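Local coordinates for succinyl-CoA:3-ketoacid-coenzyme A transferase subunit B (Helicobacter pylori, PDB 3RRL), which transfers coenzyme A from succinyl-CoA to a 3-oxo acid, yielding a 3-oxoacyl-CoA and succinate, as subunit B of the enzyme, at residues Asn37-Phe40 / Leu46-Ile49; Arg8-Leu13 / Ala30-Gly35; Ala60-Ala65 / Ile70-Gly75; Met101-Asn106 / Gly162-Leu167. All blocks are in the same frame, centred on the assembly; numbering follows the deposited sequence.

Interaction 1 of 4, residues Asn37-Phe40 / Leu46-Ile49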
loop_
_atom_site.group_PDB
_atom_site.type_symbol
_atom_site.label_atom_id
_atom_site.label_comp_id
_atom_site.label_asym_id
_atom_site.label_seq_id
_atom_site.Cartn_x
_atom_site.Cartn_y
_atom_site.Cartn_z
ATOM N N ASN B 37 8.008 -27.098 -10.052
ATOM C CA ASN B 37 7.811 -26.139 -8.981
ATOM C C ASN B 37 7.863 -24.766 -9.595
ATOM O O ASN B 37 8.930 -24.217 -9.873
ATOM C CB ASN B 37 8.894 -26.287 -7.912
ATOM N N ILE B 38 6.665 -24.216 -9.773
ATOM C CA ILE B 38 6.478 -22.913 -10.362
ATOM C C ILE B 38 5.259 -22.307 -9.700
ATOM O O ILE B 38 4.242 -22.983 -9.530
ATOM C CB ILE B 38 6.259 -23.016 -11.880
ATOM C CG1 ILE B 38 7.605 -22.957 -12.594
ATOM C CG2 ILE B 38 5.355 -21.898 -12.382
ATOM C CD1 ILE B 38 7.494 -22.787 -14.079
ATOM N N VAL B 39 5.355 -21.042 -9.321
ATOM C CA VAL B 39 4.245 -20.377 -8.662
ATOM C C VAL B 39 3.518 -19.495 -9.659
ATOM O O VAL B 39 4.103 -18.576 -10.229
ATOM C CB VAL B 39 4.733 -19.535 -7.476
ATOM C CG1 VAL B 39 3.557 -18.879 -6.779
ATOM C CG2 VAL B 39 5.520 -20.411 -6.508
ATOM N N PHE B 40 2.244 -19.787 -9.891
ATOM C CA PHE B 40 1.444 -18.953 -10.767
ATOM C C PHE B 40 0.707 -17.883 -9.979
ATOM O O PHE B 40 0.110 -18.160 -8.939
ATOM C CB PHE B 40 0.478 -19.805 -11.590
ATOM C CG PHE B 40 1.169 -20.736 -12.547
ATOM C CD1 PHE B 40 1.800 -20.239 -13.677
ATOM C CD2 PHE B 40 1.196 -22.107 -12.309
ATOM C CE1 PHE B 40 2.449 -21.088 -14.561
ATOM C CE2 PHE B 40 1.838 -22.967 -13.185
ATOM C CZ PHE B 40 2.467 -22.456 -14.317
ATOM N N LEU B 46 -4.132 -13.488 -5.723
ATOM C CA LEU B 46 -3.597 -14.749 -5.249
ATOM C C LEU B 46 -2.206 -15.051 -5.790
ATOM O O LEU B 46 -1.896 -14.774 -6.952
ATOM C CB LEU B 46 -4.546 -15.884 -5.602
ATOM C CG LEU B 46 -3.909 -17.268 -5.690
ATOM C CD1 LEU B 46 -3.573 -17.798 -4.293
ATOM C CD2 LEU B 46 -4.875 -18.198 -6.427
ATOM N N LEU B 47 -1.366 -15.623 -4.932
ATOM C CA LEU B 47 -0.104 -16.202 -5.365
ATOM C C LEU B 47 -0.153 -17.693 -5.023
ATOM O O LEU B 47 -0.460 -18.050 -3.888
ATOM C CB LEU B 47 1.057 -15.518 -4.642
ATOM C CG LEU B 47 2.458 -15.746 -5.194
ATOM C CD1 LEU B 47 2.529 -15.343 -6.659
ATOM C CD2 LEU B 47 3.484 -14.964 -4.378
ATOM N N GLY B 48 0.229 -18.560 -5.956
ATOM C CA GLY B 48 -0.032 -19.990 -5.820
ATOM C C GLY B 48 -1.334 -20.575 -6.355
ATOM O O GLY B 48 -2.044 -21.293 -5.654
ATOM N N ILE B 49 -1.655 -20.251 -7.605
ATOM C CA ILE B 49 -2.756 -20.901 -8.318
ATOM C C ILE B 49 -2.574 -22.425 -8.404
ATOM O O ILE B 49 -1.455 -22.932 -8.519
ATOM C CB ILE B 49 -2.879 -20.380 -9.763
ATOM C CG1 ILE B 49 -3.180 -18.887 -9.793
ATOM C CG2 ILE B 49 -3.961 -21.142 -10.541
ATOM C CD1 ILE B 49 -3.263 -18.349 -11.216
HETATM O O HOH W 1 1.220 -22.108 -8.372
#
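The carbonyl oxygen of Phe40 is gripped by two successive backbone amides of the facing segment. Ile49 N reaches Phe40 O over 3.0 Å in an almost straight bond (174° at the hydrogen), the donor tilted 22° from the carbonyl plane. Gly48 N lies equally near, yet its N-H is poorly aimed, and this second bond is weak. A water completes the join: it accepts from Phe40 N and donates to Ile49 O at 2.8 Å, standing in for a direct amide-to-carbonyl bond between these two residues, and it has a further, weak bond to Ile38 O.

Two apolar patches flank the polar seam. With CG1 anti to the backbone N (chi1 -179°), Val39 sends that methyl over the backbone of the 46-49 segment, 3.4 Å from Gly48 N, where it also meets CG of Leu47 at 3.7 Å; the Val39 and Leu47 side chains cross nearly at right angles. Beyond the shared oxygen, Ile49 packs alongside the base of Phe40, CB to CB at 3.9 Å, while the phenyl ring leads away from the 46-49 segment; CG2 of Ile38 lies over one of its faces, displaced toward the rim. The backbone bends sharply at Leu47 and Gly48, with Gly48 at positive phi.

Strand 39-42 also pairs in parallel with strand 18-21, where Phe40 touches Val19 and Leu21. Strands 39-42 and 46-49 form an antiparallel beta hairpin of the CoA-transferase fold, and the loop joining them bears Glu43, the predicted active-site residue.

Interaction 2 of 4, residues Arg8-Leu13 / Ala30-Gly35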
loop_
_atom_site.group_PDB
_atom_site.type_symbol
_atom_site.label_atom_id
_atom_site.label_comp_id
_atom_site.label_asym_id
_atom_site.label_seq_id
_atom_site.Cartn_x
_atom_site.Cartn_y
_atom_site.Cartn_z
ATOM N N ARG B 8 5.945 -24.891 -27.163
ATOM C CA ARG B 8 7.198 -24.141 -27.257
ATOM C C ARG B 8 7.252 -23.097 -26.146
ATOM O O ARG B 8 8.296 -22.874 -25.538
ATOM C CB ARG B 8 7.355 -23.487 -28.635
ATOM C CG ARG B 8 8.594 -22.609 -28.778
ATOM C CD ARG B 8 9.879 -23.367 -28.432
ATOM N NE ARG B 8 11.050 -22.489 -28.439
ATOM C CZ ARG B 8 11.397 -21.699 -27.423
ATOM N NH1 ARG B 8 12.469 -20.930 -27.516
ATOM N NH2 ARG B 8 10.676 -21.678 -26.311
ATOM N N ALA B 9 6.111 -22.477 -25.869
ATOM C CA ALA B 9 6.009 -21.528 -24.765
ATOM C C ALA B 9 6.331 -22.189 -23.427
ATOM O O ALA B 9 6.943 -21.572 -22.552
ATOM C CB ALA B 9 4.620 -20.910 -24.727
ATOM N N ALA B 10 5.916 -23.444 -23.268
ATOM C CA ALA B 10 6.130 -24.161 -22.010
ATOM C C ALA B 10 7.610 -24.303 -21.684
ATOM O O ALA B 10 7.998 -24.358 -20.520
ATOM C CB ALA B 10 5.470 -25.527 -22.055
ATOM N N LYS B 11 8.435 -24.360 -22.720
ATOM C CA LYS B 11 9.869 -24.507 -22.540
ATOM C C LYS B 11 10.486 -23.300 -21.842
ATOM O O LYS B 11 11.590 -23.387 -21.295
ATOM C CB LYS B 11 10.552 -24.758 -23.886
ATOM C CG LYS B 11 10.165 -26.080 -24.533
ATOM C CD LYS B 11 10.976 -26.331 -25.801
ATOM C CE LYS B 11 10.915 -27.792 -26.218
ATOM N NZ LYS B 11 9.521 -28.261 -26.473
ATOM N N GLU B 12 9.774 -22.179 -21.861
ATOM C CA GLU B 12 10.264 -20.957 -21.216
ATOM C C GLU B 12 10.056 -20.955 -19.696
ATOM O O GLU B 12 10.618 -20.120 -18.976
ATOM C CB GLU B 12 9.616 -19.720 -21.849
ATOM C CG GLU B 12 9.915 -19.578 -23.339
ATOM C CD GLU B 12 11.388 -19.317 -23.606
ATOM O OE1 GLU B 12 11.967 -18.452 -22.907
ATOM O OE2 GLU B 12 11.969 -19.976 -24.501
ATOM N N LEU B 13 9.247 -21.887 -19.205
ATOM C CA LEU B 13 8.996 -21.968 -17.768
ATOM C C LEU B 13 10.103 -22.743 -17.074
ATOM O O LEU B 13 10.429 -23.865 -17.459
ATOM C CB LEU B 13 7.638 -22.606 -17.486
ATOM C CG LEU B 13 6.442 -21.863 -18.072
ATOM C CD1 LEU B 13 5.157 -22.441 -17.530
ATOM C CD2 LEU B 13 6.542 -20.409 -17.717
ATOM N N ALA B 30 0.008 -23.747 -18.708
ATOM C CA ALA B 30 0.073 -24.400 -17.406
ATOM C C ALA B 30 -0.093 -25.912 -17.526
ATOM O O ALA B 30 0.492 -26.671 -16.758
ATOM C CB ALA B 30 -0.977 -23.832 -16.476
ATOM N N ASN B 31 -0.890 -26.347 -18.495
ATOM C CA ASN B 31 -1.142 -27.773 -18.679
ATOM C C ASN B 31 0.079 -28.572 -19.144
ATOM O O ASN B 31 0.132 -29.787 -18.971
ATOM C CB ASN B 31 -2.321 -27.986 -19.633
ATOM C CG ASN B 31 -3.597 -27.330 -19.134
ATOM O OD1 ASN B 31 -3.737 -27.050 -17.939
ATOM N ND2 ASN B 31 -4.535 -27.079 -20.045
ATOM N N GLU B 32 1.058 -27.894 -19.710
ATOM C CA GLU B 32 2.252 -28.550 -20.201
ATOM C C GLU B 32 3.330 -28.678 -19.155
ATOM O O GLU B 32 4.381 -29.234 -19.405
ATOM C CB GLU B 32 2.794 -27.794 -21.397
ATOM C CG GLU B 32 1.774 -27.573 -22.484
ATOM C CD GLU B 32 1.255 -28.860 -23.066
ATOM O OE1 GLU B 32 1.980 -29.864 -23.034
ATOM O OE2 GLU B 32 0.122 -28.866 -23.561
ATOM N N VAL B 33 3.080 -28.132 -17.985
ATOM C CA VAL B 33 4.092 -28.103 -16.955
ATOM C C VAL B 33 3.611 -28.722 -15.667
ATOM O O VAL B 33 3.974 -28.280 -14.597
ATOM C CB VAL B 33 4.540 -26.674 -16.683
ATOM C CG1 VAL B 33 5.733 -26.679 -15.780
ATOM C CG2 VAL B 33 4.884 -25.982 -17.972
ATOM N N SER B 34 2.832 -29.781 -15.767
ATOM C CA SER B 34 2.080 -30.269 -14.631
ATOM C C SER B 34 2.930 -30.588 -13.422
ATOM O O SER B 34 2.571 -30.200 -12.319
ATOM C CB SER B 34 1.274 -31.502 -15.026
ATOM N N GLY B 35 4.064 -31.237 -13.575
ATOM C CA GLY B 35 4.854 -31.404 -12.380
ATOM C C GLY B 35 6.091 -30.552 -12.433
ATOM O O GLY B 35 7.117 -30.970 -12.942
#
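Ala10 and Glu32 bring the two backbones to within 6.1 Å, CA to CA, where the 8-13 segment, which includes the last part of the N-terminal helical region and a type I beta turn from Ala10 to Leu13, approaches the irregular 30-35 segment. No hydrogen bond crosses between them; the join is made by small apolar groups.

The methyl of Ala10 points toward the facing segment and meets CB of Glu32 at 3.6 Å. Only the base of the glutamate takes part, because its chain is bent at chi2 (-62°) and leads the carboxylate away. Val33 supplies the second point of contact through one branch: CG2, which lies beside the backbone N and anti to the carbonyl carbon (chi1 -171° for CG1), comes within 3.6 Å of CD1 of Leu13 and 4.1 Å of CB of Ala10. The Leu13 and Val33 side chains cross obliquely, with the valine methyl shared between the leucine and the alanine. Leu13 is buried, whereas Glu32 lies at the exposed margin.

Within the 8-13 segment, Arg8 holds Glu12 end-on through NH1 and NH2, both directed at one oxygen. The stronger bond, NH2 to OE2, is 2.8 Å long and uses the anti lone pair; Glu12 OE2 lies almost in the guanidinium plane. Charge continues outward from this pair, Arg8 NE to Glu185 and Glu12 OE1 to Lys134, each a salt bridge.

The contact thus joins segment 8-13 to the loop between strands 18-21 and 39-42. Glu32 rests against Ile6 and Lys7 of helix 2-10, while Ala9 packs on strands 134-138 and 166-168.

Interaction 3 of 4, residues Ala60-Ala65 / Ile70-Gly75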
loop_
_atom_site.group_PDB
_atom_site.type_symbol
_atom_site.label_atom_id
_atom_site.label_comp_id
_atom_site.label_asym_id
_atom_site.label_seq_id
_atom_site.Cartn_x
_atom_site.Cartn_y
_atom_site.Cartn_z
ATOM N N ALA B 60 -17.011 -20.115 -4.709
ATOM C CA ALA B 60 -17.222 -18.910 -5.509
ATOM C C ALA B 60 -16.232 -17.804 -5.158
ATOM O O ALA B 60 -15.905 -16.966 -6.000
ATOM C CB ALA B 60 -18.644 -18.405 -5.331
ATOM N N ASP B 61 -15.772 -17.787 -3.910
ATOM C CA ASP B 61 -14.830 -16.763 -3.467
ATOM C C ASP B 61 -13.425 -17.004 -4.017
ATOM O O ASP B 61 -12.531 -16.178 -3.837
ATOM C CB ASP B 61 -14.776 -16.693 -1.936
ATOM C CG ASP B 61 -16.011 -16.042 -1.331
ATOM O OD1 ASP B 61 -16.715 -15.296 -2.044
ATOM O OD2 ASP B 61 -16.273 -16.270 -0.132
ATOM N N LEU B 62 -13.214 -18.143 -4.663
ATOM C CA LEU B 62 -11.886 -18.445 -5.175
ATOM C C LEU B 62 -11.877 -18.666 -6.689
ATOM O O LEU B 62 -12.295 -19.715 -7.182
ATOM C CB LEU B 62 -11.340 -19.673 -4.444
ATOM C CG LEU B 62 -9.957 -20.190 -4.821
ATOM C CD1 LEU B 62 -8.926 -19.076 -4.735
ATOM C CD2 LEU B 62 -9.591 -21.367 -3.917
ATOM N N ILE B 63 -11.336 -17.696 -7.419
ATOM C CA ILE B 63 -11.327 -17.753 -8.879
ATOM C C ILE B 63 -10.027 -17.216 -9.460
ATOM O O ILE B 63 -9.260 -16.545 -8.778
ATOM C CB ILE B 63 -12.490 -16.950 -9.490
ATOM C CG1 ILE B 63 -12.439 -15.498 -9.003
ATOM C CG2 ILE B 63 -13.826 -17.601 -9.143
ATOM C CD1 ILE B 63 -13.342 -14.559 -9.771
ATOM N N ASN B 64 -9.779 -17.522 -10.725
ATOM C CA ASN B 64 -8.634 -16.960 -11.416
ATOM C C ASN B 64 -9.070 -15.704 -12.152
ATOM O O ASN B 64 -10.230 -15.299 -12.064
ATOM C CB ASN B 64 -8.011 -17.983 -12.374
ATOM C CG ASN B 64 -8.974 -18.445 -13.467
ATOM O OD1 ASN B 64 -9.994 -17.803 -13.741
ATOM N ND2 ASN B 64 -8.643 -19.566 -14.099
ATOM N N ALA B 65 -8.149 -15.086 -12.878
ATOM C CA ALA B 65 -8.449 -13.826 -13.540
ATOM C C ALA B 65 -9.582 -14.012 -14.527
ATOM O O ALA B 65 -10.284 -13.055 -14.859
ATOM C CB ALA B 65 -7.220 -13.293 -14.246
ATOM N N ILE B 70 -11.200 -22.186 -8.942
ATOM C CA ILE B 70 -9.910 -22.875 -8.839
ATOM C C ILE B 70 -9.619 -23.329 -7.418
ATOM O O ILE B 70 -10.452 -23.184 -6.528
ATOM C CB ILE B 70 -8.749 -21.964 -9.282
ATOM C CG1 ILE B 70 -8.747 -20.676 -8.457
ATOM C CG2 ILE B 70 -8.860 -21.642 -10.762
ATOM C CD1 ILE B 70 -7.506 -19.805 -8.678
ATOM N N THR B 71 -8.425 -23.875 -7.214
ATOM C CA THR B 71 -7.920 -24.124 -5.868
ATOM C C THR B 71 -6.571 -23.435 -5.710
ATOM O O THR B 71 -6.105 -22.754 -6.626
ATOM C CB THR B 71 -7.749 -25.621 -5.579
ATOM O OG1 THR B 71 -6.729 -26.156 -6.434
ATOM C CG2 THR B 71 -9.070 -26.371 -5.806
ATOM N N VAL B 72 -5.954 -23.604 -4.546
ATOM C CA VAL B 72 -4.638 -23.041 -4.290
ATOM C C VAL B 72 -3.672 -24.157 -3.928
ATOM O O VAL B 72 -4.087 -25.196 -3.416
ATOM C CB VAL B 72 -4.674 -22.007 -3.138
ATOM C CG1 VAL B 72 -5.585 -20.854 -3.490
ATOM C CG2 VAL B 72 -5.138 -22.655 -1.848
ATOM N N VAL B 73 -2.389 -23.947 -4.203
ATOM C CA VAL B 73 -1.344 -24.865 -3.753
ATOM C C VAL B 73 -0.938 -24.567 -2.308
ATOM O O VAL B 73 -1.293 -23.530 -1.757
ATOM C CB VAL B 73 -0.087 -24.819 -4.669
ATOM C CG1 VAL B 73 -0.411 -25.378 -6.051
ATOM C CG2 VAL B 73 0.464 -23.399 -4.776
ATOM N N PRO B 74 -0.213 -25.499 -1.676
ATOM C CA PRO B 74 0.346 -25.216 -0.352
ATOM C C PRO B 74 1.308 -24.037 -0.430
ATOM O O PRO B 74 2.108 -23.964 -1.367
ATOM C CB PRO B 74 1.116 -26.496 -0.026
ATOM C CG PRO B 74 0.435 -27.557 -0.826
ATOM C CD PRO B 74 0.038 -26.888 -2.100
ATOM N N GLY B 75 1.229 -23.122 0.533
ATOM C CA GLY B 75 2.104 -21.958 0.533
ATOM C C GLY B 75 1.564 -20.834 -0.333
ATOM O O GLY B 75 2.262 -19.862 -0.622
#
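Leu62 and Ile70 cross at about a right angle where the long connection after strand 46-49 of the CoA-transferase fold folds back onto the segment that carries strand 72-73. The leucine lies over the backbone of the second segment: with CG anti to its own N, CD2 comes 3.3 Å from Ile70 O and also meets CA of Thr71. Its CG faces CG1 of Ile70 at 3.9 Å, and the other branch, CD1, meets CG1 of Val72 at 4.0 Å. One side chain therefore spans three consecutive residues opposite.

Ile70 answers in the other direction. Its CG1 stands between the backbone N and the carbonyl carbon (chi1 57°), carrying CD1 against the peptide between Ile63 and Asn64, 3.7 Å from Ile63 C. The remaining methyl, CG2, rests against Asn64, 3.9 Å from ND2, in a van der Waals touch between a methyl and the amide. The amide oxygen of Asn64 is directed to the intervening loop, where it accepts from Glu68 N. Leu62 and Val72 also pack on Phe78 of strand 76-78, and Leu46 of strand 46-49 touches both Ile70 and Val72.

The 60-65 segment also meets the chain of another protein in the assembly: Asp61 OD2 forms salt bridges to basic side chains of that neighbouring chain, and Ile63 N is hydrogen-bonded to one of its polar side chains.

A single hydrogen bond ties the backbones of the two segments together, Ile70 N donating to Leu62 O at 3.2 Å, with the N-H well aligned (163°) but the donor 35° out of the carbonyl plane.

Interaction 4 of 4, residues Met101-Asn106 / Gly162-Leu167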
loop_
_atom_site.group_PDB
_atom_site.type_symbol
_atom_site.label_atom_id
_atom_site.label_comp_id
_atom_site.label_asym_id
_atom_site.label_seq_id
_atom_site.Cartn_x
_atom_site.Cartn_y
_atom_site.Cartn_z
HETATM N N MSE B 101 -3.006 -9.471 -30.605
HETATM C CA MSE B 101 -3.556 -9.295 -31.948
HETATM C C MSE B 101 -2.505 -8.872 -32.975
HETATM O O MSE B 101 -2.547 -9.289 -34.131
HETATM C CB MSE B 101 -4.752 -8.358 -31.904
HETATM C CG MSE B 101 -5.855 -8.913 -31.009
HETATM SE SE MSE B 101 -7.285 -7.654 -30.707
HETATM C CE MSE B 101 -6.272 -6.272 -29.797
ATOM N N GLU B 102 -1.571 -8.032 -32.555
ATOM C CA GLU B 102 -0.447 -7.630 -33.381
ATOM C C GLU B 102 0.802 -7.448 -32.534
ATOM O O GLU B 102 0.721 -7.074 -31.381
ATOM C CB GLU B 102 -0.729 -6.302 -34.082
ATOM C CG GLU B 102 -1.656 -6.344 -35.265
ATOM C CD GLU B 102 -1.992 -4.959 -35.755
ATOM O OE1 GLU B 102 -1.636 -3.994 -35.075
ATOM O OE2 GLU B 102 -2.612 -4.817 -36.815
ATOM N N VAL B 103 1.958 -7.703 -33.122
ATOM C CA VAL B 103 3.225 -7.337 -32.532
ATOM C C VAL B 103 4.029 -6.620 -33.598
ATOM O O VAL B 103 4.129 -7.092 -34.704
ATOM C CB VAL B 103 4.007 -8.528 -32.025
ATOM C CG1 VAL B 103 5.314 -8.077 -31.452
ATOM C CG2 VAL B 103 3.204 -9.300 -31.019
ATOM N N SER B 104 4.588 -5.474 -33.260
ATOM C CA SER B 104 5.408 -4.704 -34.180
ATOM C C SER B 104 6.885 -5.065 -34.066
ATOM O O SER B 104 7.303 -5.651 -33.096
ATOM C CB SER B 104 5.195 -3.214 -33.974
ATOM O OG SER B 104 6.140 -2.702 -33.074
ATOM N N GLN B 105 7.665 -4.710 -35.075
ATOM C CA GLN B 105 9.087 -5.038 -35.127
ATOM C C GLN B 105 9.871 -4.366 -34.014
ATOM O O GLN B 105 10.942 -4.807 -33.647
ATOM C CB GLN B 105 9.688 -4.722 -36.497
ATOM C CG GLN B 105 10.091 -3.298 -36.695
ATOM C CD GLN B 105 10.408 -2.984 -38.136
ATOM O OE1 GLN B 105 9.958 -3.661 -39.046
ATOM N NE2 GLN B 105 11.196 -1.956 -38.344
ATOM N N ASN B 106 9.320 -3.280 -33.505
ATOM C CA ASN B 106 9.923 -2.522 -32.435
ATOM C C ASN B 106 9.619 -3.118 -31.068
ATOM O O ASN B 106 10.078 -2.615 -30.067
ATOM C CB ASN B 106 9.467 -1.071 -32.493
ATOM C CG ASN B 106 9.746 -0.323 -31.216
ATOM O OD1 ASN B 106 10.861 -0.336 -30.706
ATOM N ND2 ASN B 106 8.729 0.337 -30.684
ATOM N N GLY B 162 7.461 -1.218 -27.184
ATOM C CA GLY B 162 8.761 -1.842 -26.958
ATOM C C GLY B 162 8.803 -2.686 -25.692
ATOM O O GLY B 162 9.780 -2.658 -24.939
ATOM N N VAL B 163 7.707 -3.380 -25.409
ATOM C CA VAL B 163 7.642 -4.225 -24.219
ATOM C C VAL B 163 7.916 -5.718 -24.439
ATOM O O VAL B 163 8.134 -6.457 -23.481
ATOM C CB VAL B 163 6.274 -4.072 -23.536
ATOM C CG1 VAL B 163 6.110 -2.650 -23.019
ATOM C CG2 VAL B 163 5.149 -4.445 -24.510
ATOM N N VAL B 164 7.926 -6.169 -25.685
ATOM C CA VAL B 164 7.953 -7.610 -25.932
ATOM C C VAL B 164 9.382 -8.112 -25.998
ATOM O O VAL B 164 10.159 -7.625 -26.802
ATOM C CB VAL B 164 7.215 -7.982 -27.241
ATOM C CG1 VAL B 164 7.313 -9.481 -27.510
ATOM C CG2 VAL B 164 5.757 -7.544 -27.166
ATOM N N HIS B 165 9.735 -9.045 -25.118
ATOM C CA HIS B 165 11.067 -9.646 -25.125
ATOM C C HIS B 165 11.183 -10.781 -26.133
ATOM O O HIS B 165 12.187 -10.905 -26.839
ATOM C CB HIS B 165 11.460 -10.136 -23.727
ATOM C CG HIS B 165 11.726 -9.029 -22.756
ATOM N ND1 HIS B 165 10.769 -8.563 -21.881
ATOM C CD2 HIS B 165 12.831 -8.280 -22.538
ATOM C CE1 HIS B 165 11.278 -7.583 -21.156
ATOM N NE2 HIS B 165 12.528 -7.391 -21.535
ATOM N N GLN B 166 10.147 -11.611 -26.197
ATOM C CA GLN B 166 10.180 -12.794 -27.041
ATOM C C GLN B 166 8.797 -13.048 -27.630
ATOM O O GLN B 166 7.779 -12.879 -26.955
ATOM C CB GLN B 166 10.654 -13.993 -26.223
ATOM C CG GLN B 166 10.551 -15.343 -26.923
ATOM C CD GLN B 166 10.870 -16.495 -25.974
ATOM O OE1 GLN B 166 10.463 -16.486 -24.813
ATOM N NE2 GLN B 166 11.615 -17.474 -26.456
ATOM N N LEU B 167 8.765 -13.435 -28.897
ATOM C CA LEU B 167 7.504 -13.696 -29.577
ATOM C C LEU B 167 7.515 -15.107 -30.152
ATOM O O LEU B 167 8.399 -15.470 -30.930
ATOM C CB LEU B 167 7.255 -12.663 -30.684
ATOM C CG LEU B 167 6.205 -13.026 -31.739
ATOM C CD1 LEU B 167 4.812 -13.114 -31.128
ATOM C CD2 LEU B 167 6.226 -12.028 -32.901
#
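This is a buried apolar contact between strand 102-104, of the four-stranded sheet, and the segment leading into strand 166-168 of the large mixed sheet, so it joins two sheets of the subunit. Val103 provides both branches. Its CG2 meets CD1 of Leu167 tip to tip at 4.1 Å, and CG1, anti to the backbone N (chi1 179°), faces CG2 of Val164 more loosely at 4.3 Å. Phe176 of strand 172-177 touches all three residues, and Val137 of strand 134-138 touches the two valines.

At the far end the backbones draw together, Asn106 and Gly162 being 5.6 Å apart between CA atoms. Here Asn106 O receives a CA-H...O contact from Gly162 CA at 3.5 Å, with 142° at the hydrogen. The turn leading to Asn106 is an ST turn, in which Ser104 OG accepts from Asn106 N.

No conventional hydrogen bond spans the two segments, so contact between them amounts to van der Waals packing plus one CA-H...O contact, while a backbone bond of Val164 with Gly107 and a bond from Gly162 N to Asp108 OD1 tie the 162-167 segment to the residues that follow Asn106.

Interactions 1 and 3 form one neighbourhood, their centres 10 Å apart: Gly48 O probably accepts from Val73 N at 3.0 Å, and Leu46 CD1 packs on Val72 CG1. Both lie near Glu43, the predicted active-site residue, with the side chains of Ile49 and Asn64 about 9 and 8 Å from its own. Interaction 2 joins this region through Leu13, whose CB lies 3.4 Å from Ile38 CD1 of interaction 1. It also reaches interaction 4, by a probable hydrogen bond between Glu12 OE2 and Gln166 NE2. Interactions 3 and 4 do not touch, being about 31 Å apart between centres, on opposite sides of the chain's centre.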